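Local coordinates for peptide-binding protein (Photobacterium damsela subsp. piscicida, PDB 6SQX) that is a secreted NlpC/P60 endopeptidase, probably of the cysteine type, that cleaves the peptidoglycan of potentially competing bacteria, at residues A[107-118]-A[156-164]. Residues are numbered along the deposited sequence; the frame is centred on the assembly and turned at random. Where two conformers were deposited one is given.
Sequences YDKNYLPHTSNW and TSDAFYNNF. With EDO (1,2-ethanediol), chain H; EDO (1,2-ethanediol), chain S.
Tyr111 and Phe164 lie ring on ring in an offset stack, the planes nearly parallel and the centroids of the Tyr111 and Phe164 rings 4.1 Å from each other. Phe164 CB belongs to the same overlap, since it stands over the Tyr111 face in a CH-pi contact. A chi1 of 49° puts Phe164 CG between the backbone N and the carbonyl carbon, swinging the ring over Tyr111. At the rim of Tyr111, CE1 points into the face of Tyr161, 3.7 Å from Tyr161 CD2, an edge-to-face pair with planes at 85°. Phe164 in turn directs an edge toward the face of Tyr107, completing a four-ring aromatic cluster. Tyrosine suits position 111 because its flat ring can serve both neighbours while its hydroxyl bonds to the backbone of Tyr171.

Alongside this cluster, Tyr107 and Tyr161 form a single antiparallel bridge, a hydrogen-bonded pair closed by Tyr107 N to Tyr161 O (2.8 Å) and a nearly straight Tyr161 N to Tyr107 O (2.9 Å). It joins the loop between helices 90-102 and 118-126 to the long loop leading into strand 177-181, within the SH3b1-type region.

Beyond the bridge, His114 NE2 donates to Ala159 O at 2.7 Å, almost in the imidazole plane. The imidazole faces are packed by Trp118, whose indole lies over one, and by Asp108 N near the rim of the other, which should restrict its rotation. Aspartate suits both loops as a compact acceptor. Asp108 opens a turn, its OD1 gripped from opposite faces by Asn110 N, in an Asx turn, and Leu112 N; Asp158 reaches over, its OD1 receiving Lys109 N at 2.9 Å and also Ala159 N. A water within hydrogen-bonding distance of Asp108 OD2 and Asp158 OD2 probably softens the carboxylates' repulsion.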
ATOM      1  N   TYR A 107      21.959   8.178  -6.505  1.00 22.78           N
ATOM      2  CA  TYR A 107      22.799   7.041  -6.145  1.00 21.17           C
ATOM      3  C   TYR A 107      22.079   5.758  -6.489  1.00 21.83           C
ATOM      4  O   TYR A 107      20.848   5.697  -6.432  1.00 22.23           O
ATOM      5  CB  TYR A 107      23.104   7.039  -4.652  1.00 21.18           C
ATOM      6  CG  TYR A 107      23.896   8.280  -4.304  1.00 21.39           C
ATOM      7  CD1 TYR A 107      23.242   9.469  -4.041  1.00 22.40           C
ATOM      8  CD2 TYR A 107      25.294   8.287  -4.314  1.00 23.28           C
ATOM      9  CE1 TYR A 107      23.929  10.629  -3.789  1.00 23.80           C
ATOM     10  CE2 TYR A 107      26.008   9.466  -4.049  1.00 24.53           C
ATOM     11  CZ  TYR A 107      25.324  10.634  -3.773  1.00 24.95           C
ATOM     12  OH  TYR A 107      26.031  11.790  -3.502  1.00 30.25           O
ATOM     13  N   ASP A 108      22.864   4.725  -6.819  1.00 21.77           N
ATOM     14  CA  ASP A 108      22.311   3.467  -7.300  1.00 21.85           C
ATOM     15  C   ASP A 108      22.088   2.462  -6.164  1.00 21.01           C
ATOM     16  O   ASP A 108      22.177   2.789  -4.977  1.00 20.95           O
ATOM     17  CB  ASP A 108      23.160   2.893  -8.444  1.00 21.68           C
ATOM     18  CG  ASP A 108      24.512   2.343  -8.007  1.00 22.56           C
ATOM     19  OD1 ASP A 108      24.770   2.164  -6.783  1.00 23.10           O
ATOM     20  OD2 ASP A 108      25.295   2.002  -8.940  1.00 25.17           O
ATOM     21  N   LYS A 109      21.817   1.204  -6.538  1.00 21.40           N
ATOM     22  CA  LYS A 109      21.440   0.171  -5.572  1.00 22.06           C
ATOM     23  C   LYS A 109      22.587  -0.198  -4.637  1.00 20.99           C
ATOM     24  O   LYS A 109      22.348  -0.770  -3.558  1.00 23.02           O
ATOM     25  CB  LYS A 109      20.932  -1.071  -6.311  1.00 25.34           C
ATOM     26  CG  LYS A 109      22.019  -1.841  -7.026  1.00 27.25           C
ATOM     27  CD  LYS A 109      21.423  -3.040  -7.814  1.00 34.52           C
ATOM     28  CE  LYS A 109      22.549  -3.961  -8.311  1.00 40.59           C
ATOM     29  NZ  LYS A 109      22.026  -5.112  -9.130  1.00 43.67           N
ATOM     30  N   ASN A 110      23.812   0.125  -5.023  1.00 21.42           N
ATOM     31  CA  ASN A 110      24.999  -0.108  -4.203  1.00 22.97           C
ATOM     32  C   ASN A 110      25.533   1.179  -3.601  1.00 21.77           C
ATOM     33  O   ASN A 110      26.667   1.206  -3.117  1.00 23.17           O
ATOM     34  CB  ASN A 110      26.088  -0.803  -5.021  1.00 25.99           C
ATOM     35  CG  ASN A 110      25.690  -2.222  -5.428  1.00 27.75           C
ATOM     36  OD1 ASN A 110      25.727  -2.589  -6.614  1.00 31.82           O
ATOM     37  ND2 ASN A 110      25.312  -3.027  -4.450  1.00 28.58           N
ATOM     38  N   TYR A 111      24.722   2.242  -3.595  1.00 19.89           N
ATOM     39  CA  TYR A 111      25.049   3.540  -3.003  1.00 19.09           C
ATOM     40  C   TYR A 111      26.143   4.271  -3.775  1.00 19.57           C
ATOM     41  O   TYR A 111      26.814   5.175  -3.239  1.00 21.71           O
ATOM     42  CB  TYR A 111      25.406   3.434  -1.513  1.00 19.74           C
ATOM     43  CG  TYR A 111      24.225   3.338  -0.571  1.00 18.13           C
ATOM     44  CD1 TYR A 111      22.904   3.353  -1.036  1.00 17.63           C
ATOM     45  CD2 TYR A 111      24.433   3.266   0.811  1.00 18.01           C
ATOM     46  CE1 TYR A 111      21.796   3.307  -0.135  1.00 17.22           C
ATOM     47  CE2 TYR A 111      23.366   3.215   1.714  1.00 17.50           C
ATOM     48  CZ  TYR A 111      22.031   3.228   1.254  1.00 17.48           C
ATOM     49  OH  TYR A 111      20.979   3.183   2.157  1.00 19.55           O
ATOM     50  N   LEU A 112      26.391   3.854  -5.110  1.00 21.31           N
ATOM     51  CA  LEU A 112      27.363   4.556  -5.944  1.00 23.47           C
ATOM     52  C   LEU A 112      26.653   5.618  -6.771  1.00 24.38           C
ATOM     53  O   LEU A 112      25.482   5.454  -7.129  1.00 24.70           O
ATOM     54  CB  LEU A 112      28.036   3.575  -6.900  1.00 24.65           C
ATOM     55  CG  LEU A 112      28.920   2.527  -6.223  1.00 29.10           C
ATOM     56  CD1 LEU A 112      29.335   1.491  -7.245  1.00 33.48           C
ATOM     57  CD2 LEU A 112      30.148   3.205  -5.639  1.00 28.98           C
ATOM     58  N   PRO A 113      27.317   6.733  -7.028  1.00 26.05           N
ATOM     59  CA  PRO A 113      26.695   7.755  -7.874  1.00 27.81           C
ATOM     60  C   PRO A 113      26.296   7.157  -9.213  1.00 27.99           C
ATOM     61  O   PRO A 113      27.032   6.362  -9.809  1.00 29.00           O
ATOM     62  CB  PRO A 113      27.805   8.797  -8.054  1.00 30.87           C
ATOM     63  CG  PRO A 113      28.814   8.518  -7.000  1.00 30.67           C
ATOM     64  CD  PRO A 113      28.690   7.074  -6.616  1.00 28.13           C
ATOM     65  N   HIS A 114      25.116   7.544  -9.682  1.00 27.66           N
ATOM     66  CA  HIS A 114      24.716   7.179 -11.032  1.00 29.95           C
ATOM     67  C   HIS A 114      25.609   7.860 -12.064  1.00 34.46           C
ATOM     68  O   HIS A 114      26.005   9.022 -11.917  1.00 34.67           O
ATOM     69  CB  HIS A 114      23.275   7.589 -11.291  1.00 27.81           C
ATOM     70  CG  HIS A 114      22.285   6.585 -10.791  1.00 28.08           C
ATOM     71  ND1 HIS A 114      22.229   5.298 -11.287  1.00 28.54           N
ATOM     72  CD2 HIS A 114      21.294   6.674  -9.867  1.00 27.13           C
ATOM     73  CE1 HIS A 114      21.267   4.634 -10.676  1.00 28.34           C
ATOM     74  NE2 HIS A 114      20.690   5.438  -9.798  1.00 27.54           N
ATOM     75  N   THR A 115      25.914   7.125 -13.125  1.00 37.81           N
ATOM     76  CA  THR A 115      26.526   7.731 -14.296  1.00 42.30           C
ATOM     77  C   THR A 115      25.595   8.796 -14.873  1.00 44.53           C
ATOM     78  O   THR A 115      24.372   8.739 -14.713  1.00 44.78           O
ATOM     79  CB  THR A 115      26.803   6.653 -15.339  1.00 44.63           C
ATOM     80  OG1 THR A 115      25.556   6.115 -15.795  1.00 47.07           O
ATOM     81  CG2 THR A 115      27.619   5.519 -14.709  1.00 43.88           C
ATOM     82  N   SER A 116      26.195   9.785 -15.545  1.00 47.14           N
ATOM     83  CA  SER A 116      25.441  10.932 -16.042  1.00 50.09           C
ATOM     84  C   SER A 116      24.389  10.551 -17.082  1.00 49.91           C
ATOM     85  O   SER A 116      23.401  11.280 -17.242  1.00 52.47           O
ATOM     86  CB  SER A 116      26.409  11.948 -16.640  1.00 52.02           C
ATOM     87  OG  SER A 116      27.294  11.291 -17.530  1.00 53.03           O
ATOM     88  N   ASN A 117      24.567   9.429 -17.779  1.00 47.72           N
ATOM     89  CA  ASN A 117      23.681   9.032 -18.863  1.00 48.40           C
ATOM     90  C   ASN A 117      22.861   7.783 -18.539  1.00 45.01           C
ATOM     91  O   ASN A 117      22.367   7.125 -19.458  1.00 43.95           O
ATOM     92  CB  ASN A 117      24.524   8.764 -20.104  1.00 52.85           C
ATOM     93  CG  ASN A 117      25.420   7.546 -19.928  1.00 56.99           C
ATOM     94  OD1 ASN A 117      25.684   7.105 -18.792  1.00 55.44           O
ATOM     95  ND2 ASN A 117      25.885   6.986 -21.047  1.00 59.47           N
ATOM     96  N   TRP A 118      22.711   7.431 -17.258  1.00 43.44           N
ATOM     97  CA  TRP A 118      22.197   6.102 -16.935  1.00 40.78           C
ATOM     98  C   TRP A 118      20.745   5.895 -17.365  1.00 39.00           C
ATOM     99  O   TRP A 118      20.347   4.753 -17.604  1.00 39.82           O
ATOM    100  CB  TRP A 118      22.377   5.798 -15.447  1.00 41.81           C
ATOM    101  CG  TRP A 118      21.294   6.334 -14.621  1.00 42.30           C
ATOM    102  CD1 TRP A 118      21.094   7.643 -14.273  1.00 41.95           C
ATOM    103  CD2 TRP A 118      20.225   5.581 -14.009  1.00 41.90           C
ATOM    104  NE1 TRP A 118      19.965   7.745 -13.474  1.00 42.83           N
ATOM    105  CE2 TRP A 118      19.414   6.498 -13.311  1.00 42.19           C
ATOM    106  CE3 TRP A 118      19.889   4.220 -13.979  1.00 42.62           C
ATOM    107  CZ2 TRP A 118      18.274   6.104 -12.597  1.00 42.11           C
ATOM    108  CZ3 TRP A 118      18.770   3.825 -13.254  1.00 43.03           C
ATOM    109  CH2 TRP A 118      17.965   4.763 -12.587  1.00 42.41           C
ATOM    110  N   THR A 156      13.709  -1.226 -14.432  1.00 21.36           N
ATOM    111  CA  THR A 156      15.037  -1.480 -13.892  1.00 21.58           C
ATOM    112  C   THR A 156      14.894  -1.883 -12.438  1.00 21.50           C
ATOM    113  O   THR A 156      13.999  -1.395 -11.732  1.00 22.08           O
ATOM    114  CB  THR A 156      15.961  -0.243 -13.984  1.00 23.00           C
ATOM    115  OG1 THR A 156      17.281  -0.545 -13.479  1.00 23.88           O
ATOM    116  CG2 THR A 156      15.387   0.933 -13.204  1.00 22.46           C
ATOM    117  N   SER A 157      15.761  -2.806 -12.025  1.00 21.21           N
ATOM    118  CA  SER A 157      15.890  -3.157 -10.622  0.56 22.59           C
ATOM    119  C   SER A 157      16.872  -2.254  -9.896  1.00 22.48           C
ATOM    120  O   SER A 157      16.990  -2.347  -8.664  1.00 24.64           O
ATOM    121  CB  SER A 157      16.306  -4.621 -10.471  0.56 26.02           C
ATOM    122  OG  SER A 157      17.516  -4.866 -11.161  0.56 27.74           O
ATOM    123  N   ASP A 158      17.570  -1.393 -10.623  1.00 21.92           N
ATOM    124  CA  ASP A 158      18.501  -0.475  -9.990  1.00 20.49           C
ATOM    125  C   ASP A 158      17.702   0.612  -9.296  1.00 20.97           C
ATOM    126  O   ASP A 158      16.552   0.881  -9.662  1.00 21.35           O
ATOM    127  CB  ASP A 158      19.393   0.143 -11.057  1.00 23.26           C
ATOM    128  CG  ASP A 158      20.714   0.675 -10.485  1.00 26.24           C
ATOM    129  OD1 ASP A 158      20.933   0.543  -9.252  1.00 25.06           O
ATOM    130  OD2 ASP A 158      21.543   1.215 -11.255  1.00 29.05           O
ATOM    131  N   ALA A 159      18.289   1.174  -8.236  1.00 20.22           N
ATOM    132  CA  ALA A 159      17.625   2.151  -7.383  1.00 20.07           C
ATOM    133  C   ALA A 159      17.940   3.563  -7.836  1.00 20.97           C
ATOM    134  O   ALA A 159      18.939   3.812  -8.530  1.00 22.69           O
ATOM    135  CB  ALA A 159      18.098   1.994  -5.933  1.00 20.58           C
ATOM    136  N   PHE A 160      17.090   4.502  -7.388  1.00 20.54           N
ATOM    137  CA  PHE A 160      17.450   5.927  -7.352  1.00 20.88           C
ATOM    138  C   PHE A 160      17.264   6.390  -5.914  1.00 20.54           C
ATOM    139  O   PHE A 160      16.120   6.557  -5.464  1.00 22.16           O
ATOM    140  CB  PHE A 160      16.597   6.803  -8.285  1.00 22.10           C
ATOM    141  CG  PHE A 160      17.031   8.248  -8.286  1.00 23.58           C
ATOM    142  CD1 PHE A 160      16.579   9.134  -7.318  1.00 25.94           C
ATOM    143  CD2 PHE A 160      17.925   8.698  -9.221  1.00 26.15           C
ATOM    144  CE1 PHE A 160      17.010  10.451  -7.279  1.00 29.69           C
ATOM    145  CE2 PHE A 160      18.366  10.021  -9.199  1.00 28.20           C
ATOM    146  CZ  PHE A 160      17.900  10.895  -8.223  1.00 29.47           C
ATOM    147  N   TYR A 161      18.384   6.566  -5.210  1.00 18.94           N
ATOM    148  CA  TYR A 161      18.419   7.138  -3.873  1.00 18.75           C
ATOM    149  C   TYR A 161      18.959   8.556  -3.937  1.00 20.42           C
ATOM    150  O   TYR A 161      19.822   8.873  -4.762  1.00 20.39           O
ATOM    151  CB  TYR A 161      19.369   6.346  -2.974  1.00 19.32           C
ATOM    152  CG  TYR A 161      18.940   4.935  -2.690  1.00 18.97           C
ATOM    153  CD1 TYR A 161      17.793   4.668  -1.911  1.00 19.15           C
ATOM    154  CD2 TYR A 161      19.723   3.872  -3.127  1.00 19.58           C
ATOM    155  CE1 TYR A 161      17.405   3.362  -1.633  1.00 20.12           C
ATOM    156  CE2 TYR A 161      19.381   2.548  -2.812  1.00 21.18           C
ATOM    157  CZ  TYR A 161      18.203   2.303  -2.090  1.00 21.00           C
ATOM    158  OH  TYR A 161      17.837   1.008  -1.784  1.00 23.25           O
ATOM    159  N   ASN A 162      18.454   9.408  -3.049  1.00 20.22           N
ATOM    160  CA  ASN A 162      19.197  10.620  -2.727  1.00 20.25           C
ATOM    161  C   ASN A 162      20.353  10.252  -1.782  1.00 20.03           C
ATOM    162  O   ASN A 162      20.471   9.103  -1.346  1.00 20.63           O
ATOM    163  CB  ASN A 162      18.264  11.648  -2.090  1.00 22.52           C
ATOM    164  CG  ASN A 162      17.237  12.219  -3.093  1.00 23.94           C
ATOM    165  OD1 ASN A 162      17.584  12.552  -4.243  1.00 25.39           O
ATOM    166  ND2 ASN A 162      15.986  12.320  -2.661  1.00 25.19           N
ATOM    167  N   ASN A 163      21.225  11.212  -1.483  1.00 21.20           N
ATOM    168  CA  ASN A 163      22.370  10.971  -0.614  1.00 20.34           C
ATOM    169  C   ASN A 163      21.926  10.285   0.679  1.00 19.81           C
ATOM    170  O   ASN A 163      21.117  10.821   1.444  1.00 21.58           O
ATOM    171  CB  ASN A 163      23.048  12.313  -0.293  1.00 21.85           C
ATOM    172  CG  ASN A 163      24.354  12.148   0.473  1.00 24.48           C
ATOM    173  OD1 ASN A 163      24.451  11.291   1.356  1.00 25.00           O
ATOM    174  ND2 ASN A 163      25.349  12.951   0.149  1.00 28.65           N
ATOM    175  N   PHE A 164      22.434   9.077   0.902  1.00 19.97           N
ATOM    176  CA  PHE A 164      21.993   8.198   1.983  1.00 19.97           C
ATOM    177  C   PHE A 164      22.449   8.679   3.358  1.00 20.32           C
ATOM    178  O   PHE A 164      22.001   8.103   4.355  1.00 21.57           O
ATOM    179  CB  PHE A 164      22.450   6.764   1.691  1.00 22.03           C
ATOM    180  CG  PHE A 164      23.913   6.683   1.310  1.00 24.06           C
ATOM    181  CD1 PHE A 164      24.875   6.681   2.280  1.00 25.49           C
ATOM    182  CD2 PHE A 164      24.316   6.714  -0.029  1.00 24.17           C
ATOM    183  CE1 PHE A 164      26.233   6.632   1.958  1.00 27.22           C
ATOM    184  CE2 PHE A 164      25.667   6.671  -0.384  1.00 27.69           C
ATOM    185  CZ  PHE A 164      26.634   6.631   0.621  1.00 28.12           C
TER
HETATM  186  C1  EDO H 506      13.601  11.848  -5.800  1.00 30.04           C
HETATM  187  O1  EDO H 506      13.972  12.979  -6.612  1.00 37.20           O
HETATM  188  C2  EDO H 506      12.804  12.317  -4.593  1.00 31.82           C
HETATM  189  O2  EDO H 506      13.621  13.243  -3.835  1.00 29.88           O
HETATM  190  C1  EDO S 517      20.306  -5.525  -3.193  1.00 48.01           C
HETATM  191  O1  EDO S 517      21.102  -6.576  -3.752  1.00 42.97           O
HETATM  192  C2  EDO S 517      21.234  -4.373  -2.839  1.00 43.66           C
HETATM  193  O2  EDO S 517      22.149  -4.172  -3.929  1.00 55.32           O
HETATM  194  O   HOH W   1      24.149   1.330 -11.337  1.00 33.94           O
HETATM  195  O   HOH W   2      19.452  -0.955  -3.002  1.00 27.66           O
HETATM  196  O   HOH W   3      20.046  -3.725 -11.016  1.00 49.63           O